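PDB 5YSC: vitamin B12-binding protein from Vibrio cholerae O395, which binds vitamin B12 in the periplasm and probably delivers it to the membrane subunit BtuC of the BtuCDF ABC transporter for import. Local coordinates for residues Arg22-Ala27 and Glu60-His65; Lys72-Lys77 and Arg97-Thr102; Tyr157-Ser162 and Ile167-Gly172; Asp245-Pro250 and Glu259-Tyr264. All blocks are in the same frame, centred on the assembly; numbering follows the deposited sequence.

Contact 1 of 4, residues Arg22-Ala27 and Glu60-His65; sequences RIISLA and ERVANH. With SO4 (sulfate ion), chain C.
Ile24 and Leu26 meet Val62 and Ala63 through methyl groups alone, with no hydrogen bond between the two segments. Ile24 CG2 lies 3.7 Å from Val62 CG2, the two side chains roughly perpendicular; Ile24 holds this methyl anti to its backbone N, while Val62 puts its own between N and carbonyl carbon. Leu26 brings its end nearer the loop, and its CD2 sits 4.2 Å from both Val62 CG2 and Ala63 CB. Polar bonding in the loop is made by Arg61, to a sulfate and not to the strand. Its chain bends at chi2 (86°) and offers the guanidinium edge to this ion, probably from the crystallisation liquor and also bonded by Tyr49 N: Arg61 NE donates to O4 at 2.6 Å and NH2 to O1 at 2.8 Å. Asn64 and His65, following Ala63, belong to the cyanocobalamin pocket. Strand 23-25 runs between parallel strands 43-45 and 80-83; Ile24 also touches Ile73 and Leu76 of helix 70-76, and Val62 reaches Ala45 and Lys72.

Contact 2 of 4, residues Lys72-Lys77 and Arg97-Thr102; sequences KILTLK and RQLGFT
Leu99, just ahead of Gly100, points its CB at the other helix and brings CD1 to 3.9 Å from Leu74 CD1. Gly100 follows with positive phi (87°) in a Schellman motif; its N bonds back to Arg97 O at 3.0 Å. The turn carries the chain to Phe101, which contributes the largest area of any residue here. With chi1 at -71°, which sets CG anti to the carbonyl carbon, the ring reaches toward helix 70-76: Leu74 CD1 meets its edge, near the ring plane and 4.1 Å from Phe101 CZ, while Ile73 CG2 approaches CZ obliquely at 4.4 Å. Phe101 also touches Leu96 and Ile81. Thr102 then joins Ile81 by backbone hydrogen bonding. Leu74 and Leu99 lie on the exposed side, Ile73 on the buried one. Such apolar packing of neighbouring helices over a parallel sheet is characteristic of an alpha/beta lobe, here the N-terminal lobe of a periplasmic binding protein.

Contact 3 of 4, residues Tyr157-Ser162 and Ile167-Gly172; sequences YFYQLS and ITLAQG
Thr168 and Tyr159 form the tight centre of this contact. Thr168 OG1, swung anti to its own N (chi1 -170°), donates to Tyr159 O at 2.7 Å from above the carbonyl plane, 37° out of it. The same hydroxyl oxygen accepts from a water 2.6 Å from Thr168 OG1, and that water accepts from Tyr159 N, so both backbone polar groups of Tyr159 are tied to one threonine. Beside them Leu161 N donates to Ile167 O at 2.9 Å, nearly in line with the C=O bond. Phe158 CE1 comes obliquely to within 3.6 Å of Thr168 OG1, and Leu169 CD2 lies at the edge of the Tyr159 ring, 4.0 Å from Tyr159 CB. The packing is looser toward Ser162 and Ile167. There Leu161 CD1 and Ile167 CG2 are 4.2 Å apart, and Ser162 OG, bonded to Pro165 O, merely lies beside Ile167 CG1. Leu161, partly exposed, also touches cyanocobalamin. Tyr159 OH is bonded to Asn248. Next to strand 155-159, Thr168 thus reaches buried backbone groups of Tyr159 directly through its hydroxyl and by way of a water, which probably helps fix the loop that presents Leu161 to the vitamin.

Contact 4 of 4, residues Asp245-Pro250 and Glu259-Tyr264; sequences DWLNRP and EQVCTY
Trp246 and Gln260 run crosswise to each other, the indole turned 48° from the amide plane. Gln260 OE1 comes up obliquely on the six-membered ring, 4.1 Å from both Trp246 CE3 and CZ3. The glutamine chain is extended (chi1 -175°), which carries the amide out from the helix to this ring; OE1 takes its hydrogen bond from Asn243 N, just ahead of helix 244-248. Trp246 also rests on Asp256 and Ala257. Deeper in, Leu247 and Val261 each point CB toward the other segment and meet loosely, Leu247 CD1 to Val261 CG2 4.4 Å, with Phe179 of helix 176-181 touching both. Short helix 244-248 and helix 254-267 thus pack against each other at the C-terminal end of the periplasmic binding protein fold, the first facing the vitamin. Asp245 OD1 and Arg249 NE both hydrogen-bond cyanocobalamin, and Arg249 also forms salt bridges with Glu32 and Asp51. On the second helix Glu259 O is gripped by Thr263 N and, from the opposite face of its plane, by Thr263 OG1, each at 2.8 Å. Cys262, next to Val261 but taking no part in the packing, forms a disulfide with Cys182.

The contacts come in series along the chain, none enclosing another. Contacts 1 and 2, centres about 12 Å apart, lie in the lobe built on the sheet of strands 43-45, 23-25, 80-83 and 103-105; contact 1 packs against helix 70-76, which carries one segment of contact 2, and a salt bridge from Glu60 to Lys72 joins them. Contacts 3 and 4, centres about 13 Å apart, lie in the lobe built on strands 184-186, 155-159, 210-213 and 239-241, where Tyr159 packs on Leu247. Contacts 1 and 3 have centres about 26 Å apart on opposite sides of the chain's centre. Cyanocobalamin bridges this divide: contacts 1, 3 and 4 supply pocket residues, whereas contact 2 packs farther out, near Glu71, predicted to matter for BtuC binding.

Contact 1 of 4, residues Arg22-Ala27 and Glu60-His65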
loop_
_atom_site.group_PDB
_atom_site.type_symbol
_atom_site.label_atom_id
_atom_site.label_comp_id
_atom_site.label_asym_id
_atom_site.label_seq_id
_atom_site.Cartn_x
_atom_site.Cartn_y
_atom_site.Cartn_z
ATOM N N ARG A 22 13.986 -20.978 1.071
ATOM C CA ARG A 22 14.494 -20.068 0.042
ATOM C C ARG A 22 13.290 -19.277 -0.476
ATOM O O ARG A 22 12.560 -19.744 -1.351
ATOM C CB ARG A 22 15.185 -20.826 -1.085
ATOM C CG ARG A 22 16.405 -21.621 -0.652
ATOM C CD ARG A 22 17.158 -22.115 -1.848
ATOM N NE ARG A 22 17.636 -20.987 -2.635
ATOM C CZ ARG A 22 18.783 -20.359 -2.415
ATOM N NH1 ARG A 22 19.587 -20.754 -1.441
ATOM N NH2 ARG A 22 19.126 -19.330 -3.171
ATOM N N ILE A 23 13.053 -18.093 0.082
ATOM C CA ILE A 23 11.815 -17.361 -0.190
ATOM C C ILE A 23 12.133 -16.158 -1.068
ATOM O O ILE A 23 13.145 -15.490 -0.875
ATOM C CB ILE A 23 11.123 -16.942 1.126
ATOM C CG1 ILE A 23 10.863 -18.168 1.996
ATOM C CG2 ILE A 23 9.766 -16.294 0.863
ATOM C CD1 ILE A 23 10.238 -17.859 3.354
ATOM N N ILE A 24 11.270 -15.876 -2.044
ATOM C CA ILE A 24 11.427 -14.695 -2.892
ATOM C C ILE A 24 10.182 -13.845 -2.749
ATOM O O ILE A 24 9.070 -14.370 -2.778
ATOM C CB ILE A 24 11.659 -15.091 -4.355
ATOM C CG1 ILE A 24 13.058 -15.710 -4.491
ATOM C CG2 ILE A 24 11.512 -13.889 -5.305
ATOM C CD1 ILE A 24 13.397 -16.138 -5.921
ATOM N N SER A 25 10.373 -12.533 -2.585
ATOM C CA SER A 25 9.289 -11.555 -2.528
ATOM C C SER A 25 9.305 -10.711 -3.789
ATOM O O SER A 25 10.356 -10.178 -4.183
ATOM C CB SER A 25 9.435 -10.637 -1.317
ATOM O OG SER A 25 8.589 -9.526 -1.466
ATOM N N LEU A 26 8.134 -10.550 -4.382
ATOM C CA LEU A 26 8.003 -9.781 -5.614
ATOM C C LEU A 26 7.412 -8.384 -5.401
ATOM O O LEU A 26 6.995 -7.757 -6.376
ATOM C CB LEU A 26 7.169 -10.561 -6.622
ATOM C CG LEU A 26 7.691 -11.958 -6.984
ATOM C CD1 LEU A 26 6.745 -12.598 -7.994
ATOM C CD2 LEU A 26 9.110 -11.930 -7.551
ATOM N N ALA A 27 7.344 -7.886 -4.156
ATOM C CA ALA A 27 6.792 -6.548 -3.928
ATOM C C ALA A 27 7.334 -5.947 -2.629
ATOM O O ALA A 27 7.638 -6.685 -1.693
ATOM C CB ALA A 27 5.261 -6.556 -3.876
ATOM N N GLU A 60 19.320 -9.535 -3.020
ATOM C CA GLU A 60 19.289 -9.203 -4.431
ATOM C C GLU A 60 17.852 -8.978 -4.907
ATOM O O GLU A 60 16.882 -9.433 -4.293
ATOM C CB GLU A 60 20.016 -10.247 -5.288
ATOM C CG GLU A 60 19.556 -11.650 -5.235
ATOM C CD GLU A 60 20.398 -12.531 -6.160
ATOM O OE1 GLU A 60 21.068 -12.004 -7.083
ATOM O OE2 GLU A 60 20.412 -13.752 -5.951
ATOM N N ARG A 61 17.732 -8.196 -5.976
ATOM C CA ARG A 61 16.456 -7.786 -6.550
ATOM C C ARG A 61 16.116 -8.639 -7.766
ATOM O O ARG A 61 16.983 -8.912 -8.602
ATOM C CB ARG A 61 16.519 -6.325 -6.952
ATOM C CG ARG A 61 16.220 -5.388 -5.821
ATOM C CD ARG A 61 17.387 -5.018 -4.940
ATOM N NE ARG A 61 16.867 -4.023 -3.996
ATOM C CZ ARG A 61 16.618 -4.225 -2.706
ATOM N NH1 ARG A 61 16.955 -5.358 -2.094
ATOM N NH2 ARG A 61 16.072 -3.247 -2.014
ATOM N N VAL A 62 14.857 -9.061 -7.864
ATOM C CA VAL A 62 14.436 -9.842 -9.027
ATOM C C VAL A 62 13.151 -9.295 -9.621
ATOM O O VAL A 62 12.504 -9.964 -10.427
ATOM C CB VAL A 62 14.270 -11.327 -8.678
ATOM C CG1 VAL A 62 15.647 -11.960 -8.395
ATOM C CG2 VAL A 62 13.321 -11.528 -7.509
ATOM N N ALA A 63 12.746 -8.094 -9.238
ATOM C CA ALA A 63 11.483 -7.591 -9.763
ATOM C C ALA A 63 11.414 -6.079 -9.620
ATOM O O ALA A 63 11.956 -5.498 -8.677
ATOM C CB ALA A 63 10.279 -8.227 -9.070
ATOM N N ASN A 64 10.724 -5.456 -10.569
ATOM C CA ASN A 64 10.419 -4.035 -10.519
ATOM C C ASN A 64 9.071 -3.848 -11.191
ATOM O O ASN A 64 8.370 -4.820 -11.482
ATOM C CB ASN A 64 11.508 -3.188 -11.179
ATOM C CG ASN A 64 11.736 -3.559 -12.617
ATOM O OD1 ASN A 64 10.799 -3.768 -13.386
ATOM N ND2 ASN A 64 13.002 -3.645 -12.990
ATOM N N HIS A 65 8.686 -2.589 -11.408
ATOM C CA HIS A 65 7.297 -2.329 -11.767
ATOM C C HIS A 65 6.944 -2.815 -13.151
ATOM O O HIS A 65 5.759 -2.932 -13.465
ATOM C CB HIS A 65 6.994 -0.833 -11.681
ATOM C CG HIS A 65 7.798 -0.002 -12.635
ATOM N ND1 HIS A 65 7.226 0.742 -13.650
ATOM C CD2 HIS A 65 9.133 0.207 -12.722
ATOM C CE1 HIS A 65 8.177 1.382 -14.308
ATOM N NE2 HIS A 65 9.340 1.082 -13.761
HETATM S S SO4 C . 16.266 -0.833 -5.020
HETATM O O1 SO4 C . 15.661 -1.091 -3.701
HETATM O O2 SO4 C . 17.504 -0.069 -4.860
HETATM O O3 SO4 C . 15.318 -0.051 -5.812
HETATM O O4 SO4 C . 16.612 -2.080 -5.703
#

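Contact 2 of 4, residues Lys72-Lys77 and Arg97-Thr102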
loop_
_atom_site.group_PDB
_atom_site.type_symbol
_atom_site.label_atom_id
_atom_site.label_comp_id
_atom_site.label_asym_id
_atom_site.label_seq_id
_atom_site.Cartn_x
_atom_site.Cartn_y
_atom_site.Cartn_z
ATOM N N LYS A 72 16.762 -14.929 -13.175
ATOM C CA LYS A 72 17.374 -14.907 -11.846
ATOM C C LYS A 72 16.613 -15.792 -10.880
ATOM O O LYS A 72 17.220 -16.492 -10.070
ATOM C CB LYS A 72 17.438 -13.474 -11.322
ATOM C CG LYS A 72 18.683 -12.735 -11.692
ATOM C CD LYS A 72 18.688 -11.277 -11.181
ATOM C CE LYS A 72 19.989 -10.876 -10.522
ATOM N NZ LYS A 72 19.906 -11.093 -9.040
ATOM N N ILE A 73 15.278 -15.785 -10.949
ATOM C CA ILE A 73 14.488 -16.661 -10.087
ATOM C C ILE A 73 14.826 -18.133 -10.335
ATOM O O ILE A 73 14.896 -18.943 -9.392
ATOM C CB ILE A 73 12.987 -16.373 -10.275
ATOM C CG1 ILE A 73 12.697 -14.945 -9.797
ATOM C CG2 ILE A 73 12.149 -17.361 -9.532
ATOM C CD1 ILE A 73 11.245 -14.566 -9.831
ATOM N N LEU A 74 14.993 -18.518 -11.604
ATOM C CA LEU A 74 15.410 -19.882 -11.906
ATOM C C LEU A 74 16.727 -20.187 -11.206
ATOM O O LEU A 74 16.895 -21.242 -10.585
ATOM C CB LEU A 74 15.571 -20.039 -13.420
ATOM C CG LEU A 74 14.505 -20.649 -14.336
ATOM C CD1 LEU A 74 13.207 -21.041 -13.687
ATOM C CD2 LEU A 74 14.257 -19.686 -15.478
ATOM N N THR A 75 17.628 -19.218 -11.276
ATOM C CA THR A 75 18.934 -19.269 -10.644
ATOM C C THR A 75 18.889 -19.455 -9.130
ATOM O O THR A 75 19.861 -19.903 -8.537
ATOM C CB THR A 75 19.678 -17.956 -10.908
ATOM O OG1 THR A 75 20.506 -18.081 -12.072
ATOM C CG2 THR A 75 20.503 -17.558 -9.700
ATOM N N LEU A 76 17.770 -19.093 -8.510
ATOM C CA LEU A 76 17.664 -19.063 -7.055
ATOM C C LEU A 76 16.920 -20.243 -6.465
ATOM O O LEU A 76 17.036 -20.478 -5.259
ATOM C CB LEU A 76 16.981 -17.769 -6.594
ATOM C CG LEU A 76 17.853 -16.508 -6.695
ATOM C CD1 LEU A 76 17.026 -15.247 -6.570
ATOM C CD2 LEU A 76 18.946 -16.521 -5.624
ATOM N N LYS A 77 16.157 -20.952 -7.283
ATOM C CA LYS A 77 15.465 -22.160 -6.846
ATOM C C LYS A 77 14.615 -21.996 -5.584
ATOM O O LYS A 77 14.756 -22.768 -4.642
ATOM C CB LYS A 77 16.478 -23.289 -6.635
ATOM C CG LYS A 77 17.473 -23.440 -7.776
ATOM C CD LYS A 77 18.603 -24.385 -7.417
ATOM C CE LYS A 77 18.558 -25.635 -8.276
ATOM N NZ LYS A 77 19.902 -26.015 -8.784
ATOM N N ARG A 97 3.837 -19.809 -12.292
ATOM C CA ARG A 97 2.908 -20.869 -11.938
ATOM C C ARG A 97 3.125 -22.070 -12.850
ATOM O O ARG A 97 3.155 -23.213 -12.390
ATOM C CB ARG A 97 1.462 -20.382 -12.031
ATOM C CG ARG A 97 1.046 -19.394 -10.942
ATOM C CD ARG A 97 -0.481 -19.170 -10.859
ATOM N NE ARG A 97 -1.052 -18.565 -12.062
ATOM C CZ ARG A 97 -1.084 -17.253 -12.310
ATOM N NH1 ARG A 97 -0.558 -16.384 -11.431
ATOM N NH2 ARG A 97 -1.647 -16.798 -13.435
ATOM N N GLN A 98 3.310 -21.821 -14.147
ATOM C CA GLN A 98 3.448 -22.928 -15.090
ATOM C C GLN A 98 4.752 -23.670 -14.862
ATOM O O GLN A 98 4.832 -24.879 -15.111
ATOM C CB GLN A 98 3.303 -22.404 -16.534
ATOM C CG GLN A 98 1.844 -22.569 -17.076
ATOM C CD GLN A 98 1.469 -21.644 -18.256
ATOM O OE1 GLN A 98 2.250 -20.775 -18.671
ATOM N NE2 GLN A 98 0.255 -21.839 -18.788
ATOM N N LEU A 99 5.761 -22.982 -14.338
ATOM C CA LEU A 99 7.035 -23.598 -14.013
ATOM C C LEU A 99 6.984 -24.430 -12.741
ATOM O O LEU A 99 7.991 -25.059 -12.409
ATOM C CB LEU A 99 8.103 -22.526 -13.871
ATOM C CG LEU A 99 8.637 -21.920 -15.165
ATOM C CD1 LEU A 99 9.498 -20.684 -14.852
ATOM C CD2 LEU A 99 9.448 -22.963 -15.889
ATOM N N GLY A 100 5.853 -24.426 -12.022
ATOM C CA GLY A 100 5.657 -25.272 -10.876
ATOM C C GLY A 100 6.154 -24.727 -9.557
ATOM O O GLY A 100 6.336 -25.503 -8.616
ATOM N N PHE A 101 6.369 -23.423 -9.447
ATOM C CA PHE A 101 6.771 -22.854 -8.166
ATOM C C PHE A 101 5.597 -22.751 -7.196
ATOM O O PHE A 101 4.442 -22.521 -7.574
ATOM C CB PHE A 101 7.389 -21.476 -8.364
ATOM C CG PHE A 101 8.722 -21.512 -9.009
ATOM C CD1 PHE A 101 9.806 -21.994 -8.320
ATOM C CD2 PHE A 101 8.896 -21.060 -10.304
ATOM C CE1 PHE A 101 11.037 -22.029 -8.890
ATOM C CE2 PHE A 101 10.146 -21.086 -10.897
ATOM C CZ PHE A 101 11.220 -21.580 -10.180
ATOM N N THR A 102 5.908 -22.927 -5.914
ATOM C CA THR A 102 4.913 -22.715 -4.888
ATOM C C THR A 102 4.796 -21.210 -4.694
ATOM O O THR A 102 5.790 -20.542 -4.385
ATOM C CB THR A 102 5.295 -23.421 -3.595
ATOM O OG1 THR A 102 5.379 -24.832 -3.841
ATOM C CG2 THR A 102 4.245 -23.181 -2.545
#

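Contact 3 of 4, residues Tyr157-Ser162 and Ile167-Gly172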
loop_
_atom_site.group_PDB
_atom_site.type_symbol
_atom_site.label_atom_id
_atom_site.label_comp_id
_atom_site.label_asym_id
_atom_site.label_seq_id
_atom_site.Cartn_x
_atom_site.Cartn_y
_atom_site.Cartn_z
ATOM N N TYR A 157 -12.246 13.593 -0.384
ATOM C CA TYR A 157 -10.822 13.824 -0.566
ATOM C C TYR A 157 -10.377 13.502 -1.995
ATOM O O TYR A 157 -10.991 12.722 -2.730
ATOM C CB TYR A 157 -9.987 12.999 0.451
ATOM C CG TYR A 157 -9.951 11.537 0.129
ATOM C CD1 TYR A 157 -10.934 10.677 0.607
ATOM C CD2 TYR A 157 -8.953 11.016 -0.704
ATOM C CE1 TYR A 157 -10.923 9.329 0.282
ATOM C CE2 TYR A 157 -8.944 9.687 -1.049
ATOM C CZ TYR A 157 -9.937 8.845 -0.530
ATOM O OH TYR A 157 -9.982 7.515 -0.855
ATOM N N PHE A 158 -9.278 14.140 -2.366
ATOM C CA PHE A 158 -8.480 13.810 -3.527
ATOM C C PHE A 158 -7.123 13.325 -3.040
ATOM O O PHE A 158 -6.487 14.020 -2.245
ATOM C CB PHE A 158 -8.346 15.061 -4.381
ATOM C CG PHE A 158 -7.393 14.925 -5.518
ATOM C CD1 PHE A 158 -7.475 13.845 -6.385
ATOM C CD2 PHE A 158 -6.413 15.882 -5.736
ATOM C CE1 PHE A 158 -6.604 13.732 -7.453
ATOM C CE2 PHE A 158 -5.527 15.754 -6.774
ATOM C CZ PHE A 158 -5.620 14.667 -7.634
ATOM N N TYR A 159 -6.675 12.141 -3.498
ATOM C CA TYR A 159 -5.315 11.665 -3.211
ATOM C C TYR A 159 -4.514 11.522 -4.487
ATOM O O TYR A 159 -4.814 10.662 -5.330
ATOM C CB TYR A 159 -5.318 10.329 -2.461
ATOM C CG TYR A 159 -3.906 9.787 -2.237
ATOM C CD1 TYR A 159 -2.894 10.601 -1.756
ATOM C CD2 TYR A 159 -3.598 8.481 -2.533
ATOM C CE1 TYR A 159 -1.611 10.121 -1.566
ATOM C CE2 TYR A 159 -2.325 7.970 -2.335
ATOM C CZ TYR A 159 -1.336 8.796 -1.868
ATOM O OH TYR A 159 -0.069 8.297 -1.684
ATOM N N GLN A 160 -3.485 12.347 -4.580
ATOM C CA GLN A 160 -2.564 12.425 -5.694
ATOM C C GLN A 160 -1.353 11.498 -5.502
ATOM O O GLN A 160 -0.610 11.639 -4.529
ATOM C CB GLN A 160 -2.111 13.886 -5.754
ATOM C CG GLN A 160 -1.610 14.317 -7.027
ATOM C CD GLN A 160 -1.451 15.805 -7.050
ATOM O OE1 GLN A 160 -1.698 16.513 -6.048
ATOM N NE2 GLN A 160 -1.062 16.305 -8.199
ATOM N N LEU A 161 -1.126 10.591 -6.452
ATOM C CA LEU A 161 0.091 9.782 -6.463
ATOM C C LEU A 161 1.283 10.491 -7.104
ATOM O O LEU A 161 2.435 10.115 -6.846
ATOM C CB LEU A 161 -0.162 8.477 -7.215
ATOM C CG LEU A 161 -1.113 7.489 -6.576
ATOM C CD1 LEU A 161 -1.252 6.322 -7.510
ATOM C CD2 LEU A 161 -0.573 6.988 -5.222
ATOM N N SER A 162 1.032 11.486 -7.946
ATOM C CA SER A 162 2.075 12.255 -8.606
ATOM C C SER A 162 1.473 13.588 -9.017
ATOM O O SER A 162 0.256 13.723 -9.129
ATOM C CB SER A 162 2.639 11.520 -9.821
ATOM O OG SER A 162 1.597 10.969 -10.616
ATOM N N ILE A 167 -1.860 11.217 -11.418
ATOM C CA ILE A 167 -2.466 9.896 -11.281
ATOM C C ILE A 167 -3.106 9.812 -9.908
ATOM O O ILE A 167 -2.532 10.273 -8.914
ATOM C CB ILE A 167 -1.431 8.763 -11.447
ATOM C CG1 ILE A 167 -0.610 8.939 -12.715
ATOM C CG2 ILE A 167 -2.110 7.417 -11.446
ATOM C CD1 ILE A 167 -1.411 8.895 -13.945
ATOM N N THR A 168 -4.290 9.229 -9.857
ATOM C CA THR A 168 -5.019 9.070 -8.611
ATOM C C THR A 168 -5.521 7.633 -8.571
ATOM O O THR A 168 -5.092 6.773 -9.352
ATOM C CB THR A 168 -6.140 10.126 -8.492
ATOM O OG1 THR A 168 -6.701 10.106 -7.167
ATOM C CG2 THR A 168 -7.284 9.876 -9.485
ATOM N N LEU A 169 -6.414 7.363 -7.637
ATOM C CA LEU A 169 -6.946 6.040 -7.385
ATOM C C LEU A 169 -8.447 6.057 -7.601
ATOM O O LEU A 169 -9.081 7.119 -7.574
ATOM C CB LEU A 169 -6.635 5.565 -5.960
ATOM C CG LEU A 169 -7.441 6.083 -4.758
ATOM C CD1 LEU A 169 -6.946 5.402 -3.479
ATOM C CD2 LEU A 169 -7.344 7.587 -4.626
ATOM N N ALA A 170 -9.022 4.861 -7.735
ATOM C CA ALA A 170 -10.435 4.707 -8.070
ATOM C C ALA A 170 -10.890 3.271 -7.815
ATOM O O ALA A 170 -10.093 2.390 -7.483
ATOM C CB ALA A 170 -10.681 5.097 -9.537
ATOM N N GLN A 171 -12.193 3.055 -7.935
ATOM C CA GLN A 171 -12.782 1.720 -7.911
ATOM C C GLN A 171 -12.496 0.942 -6.637
ATOM O O GLN A 171 -12.563 -0.301 -6.639
ATOM C CB GLN A 171 -12.323 0.890 -9.120
ATOM C CG GLN A 171 -12.618 1.530 -10.439
ATOM C CD GLN A 171 -12.283 0.622 -11.596
ATOM O OE1 GLN A 171 -11.769 -0.482 -11.411
ATOM N NE2 GLN A 171 -12.562 1.086 -12.801
ATOM N N GLY A 172 -12.205 1.635 -5.530
ATOM C CA GLY A 172 -11.974 0.949 -4.280
ATOM C C GLY A 172 -10.616 0.290 -4.180
ATOM O O GLY A 172 -10.363 -0.379 -3.192
HETATM O O HOH W 1 -8.510 10.875 -5.442
#

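Contact 4 of 4, residues Asp245-Pro250 and Glu259-Tyr264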
loop_
_atom_site.group_PDB
_atom_site.type_symbol
_atom_site.label_atom_id
_atom_site.label_comp_id
_atom_site.label_asym_id
_atom_site.label_seq_id
_atom_site.Cartn_x
_atom_site.Cartn_y
_atom_site.Cartn_z
ATOM N N ASP A 245 5.096 5.267 1.866
ATOM C CA ASP A 245 5.529 3.926 2.267
ATOM C C ASP A 245 4.482 3.251 3.147
ATOM O O ASP A 245 4.194 2.058 2.999
ATOM C CB ASP A 245 6.868 4.003 3.003
ATOM C CG ASP A 245 8.053 4.383 2.114
ATOM O OD1 ASP A 245 7.894 4.567 0.880
ATOM O OD2 ASP A 245 9.183 4.538 2.713
ATOM N N TRP A 246 3.903 3.994 4.078
ATOM C CA TRP A 246 2.908 3.413 4.969
ATOM C C TRP A 246 1.619 3.132 4.233
ATOM O O TRP A 246 0.920 2.153 4.530
ATOM C CB TRP A 246 2.586 4.380 6.114
ATOM C CG TRP A 246 3.718 4.776 7.005
ATOM C CD1 TRP A 246 4.947 4.167 7.166
ATOM C CD2 TRP A 246 3.706 5.889 7.887
ATOM N NE1 TRP A 246 5.692 4.866 8.097
ATOM C CE2 TRP A 246 4.959 5.935 8.531
ATOM C CE3 TRP A 246 2.769 6.872 8.173
ATOM C CZ2 TRP A 246 5.266 6.886 9.466
ATOM C CZ3 TRP A 246 3.087 7.860 9.090
ATOM C CH2 TRP A 246 4.334 7.874 9.713
ATOM N N LEU A 247 1.258 4.060 3.358
ATOM C CA LEU A 247 -0.068 4.127 2.780
ATOM C C LEU A 247 -0.216 3.183 1.606
ATOM O O LEU A 247 -1.169 2.409 1.541
ATOM C CB LEU A 247 -0.333 5.564 2.352
ATOM C CG LEU A 247 -1.692 5.756 1.688
ATOM C CD1 LEU A 247 -2.884 5.506 2.616
ATOM C CD2 LEU A 247 -1.714 7.123 1.079
ATOM N N ASN A 248 0.746 3.208 0.708
ATOM C CA ASN A 248 0.591 2.553 -0.577
ATOM C C ASN A 248 1.097 1.118 -0.595
ATOM O O ASN A 248 0.880 0.410 -1.598
ATOM C CB ASN A 248 1.270 3.403 -1.636
ATOM C CG ASN A 248 0.540 4.736 -1.821
ATOM O OD1 ASN A 248 -0.665 4.806 -1.612
ATOM N ND2 ASN A 248 1.246 5.760 -2.216
ATOM N N ARG A 249 1.728 0.661 0.483
ATOM C CA ARG A 249 2.044 -0.737 0.715
ATOM C C ARG A 249 1.160 -1.290 1.813
ATOM O O ARG A 249 1.178 -0.741 2.919
ATOM C CB ARG A 249 3.509 -0.924 1.155
ATOM C CG ARG A 249 4.552 -0.236 0.373
ATOM C CD ARG A 249 5.876 -0.339 1.077
ATOM N NE ARG A 249 6.874 0.482 0.450
ATOM C CZ ARG A 249 8.164 0.410 0.756
ATOM N NH1 ARG A 249 8.573 -0.470 1.662
ATOM N NH2 ARG A 249 9.042 1.182 0.126
ATOM N N PRO A 250 0.488 -2.398 1.630
ATOM C CA PRO A 250 -0.294 -2.969 2.728
ATOM C C PRO A 250 0.537 -3.826 3.668
ATOM O O PRO A 250 0.954 -4.940 3.320
ATOM C CB PRO A 250 -1.357 -3.814 2.006
ATOM C CG PRO A 250 -1.301 -3.402 0.603
ATOM C CD PRO A 250 0.069 -2.925 0.321
ATOM N N GLU A 259 -3.628 6.060 11.080
ATOM C CA GLU A 259 -3.576 7.169 12.036
ATOM C C GLU A 259 -3.386 8.513 11.320
ATOM O O GLU A 259 -4.036 9.518 11.661
ATOM C CB GLU A 259 -2.458 6.874 13.064
ATOM C CG GLU A 259 -2.738 7.285 14.445
ATOM C CD GLU A 259 -1.663 6.815 15.413
ATOM O OE1 GLU A 259 -1.592 5.586 15.698
ATOM O OE2 GLU A 259 -0.908 7.694 15.903
ATOM N N GLN A 260 -2.468 8.579 10.354
ATOM C CA GLN A 260 -2.154 9.855 9.705
ATOM C C GLN A 260 -3.358 10.362 8.928
ATOM O O GLN A 260 -3.759 11.526 9.055
ATOM C CB GLN A 260 -0.941 9.690 8.771
ATOM C CG GLN A 260 -0.460 10.994 8.149
ATOM C CD GLN A 260 0.715 10.825 7.237
ATOM O OE1 GLN A 260 0.756 9.935 6.390
ATOM N NE2 GLN A 260 1.689 11.708 7.394
ATOM N N VAL A 261 -3.935 9.482 8.103
ATOM C CA VAL A 261 -5.097 9.837 7.303
ATOM C C VAL A 261 -6.257 10.251 8.187
ATOM O O VAL A 261 -6.876 11.303 7.970
ATOM C CB VAL A 261 -5.500 8.660 6.386
ATOM C CG1 VAL A 261 -6.918 8.867 5.794
ATOM C CG2 VAL A 261 -4.475 8.568 5.316
ATOM N N CYS A 262 -6.558 9.419 9.189
ATOM C CA CYS A 262 -7.698 9.637 10.073
ATOM C C CYS A 262 -7.539 10.903 10.902
ATOM O O CYS A 262 -8.517 11.631 11.142
ATOM C CB CYS A 262 -7.858 8.443 10.985
ATOM S SG CYS A 262 -8.770 7.044 10.355
ATOM N N THR A 263 -6.325 11.185 11.357
ATOM C CA THR A 263 -6.103 12.436 12.081
ATOM C C THR A 263 -6.375 13.643 11.189
ATOM O O THR A 263 -7.036 14.596 11.603
ATOM C CB THR A 263 -4.679 12.483 12.639
ATOM O OG1 THR A 263 -4.521 11.477 13.644
ATOM C CG2 THR A 263 -4.361 13.907 13.228
ATOM N N TYR A 264 -5.887 13.613 9.945
ATOM C CA TYR A 264 -6.132 14.705 9.010
ATOM C C TYR A 264 -7.610 14.843 8.645
ATOM O O TYR A 264 -8.130 15.964 8.557
ATOM C CB TYR A 264 -5.304 14.506 7.741
ATOM C CG TYR A 264 -3.868 14.997 7.841
ATOM C CD1 TYR A 264 -3.588 16.282 8.316
ATOM C CD2 TYR A 264 -2.787 14.211 7.421
ATOM C CE1 TYR A 264 -2.298 16.760 8.406
ATOM C CE2 TYR A 264 -1.481 14.695 7.515
ATOM C CZ TYR A 264 -1.249 15.966 8.001
ATOM O OH TYR A 264 0.020 16.465 8.115
#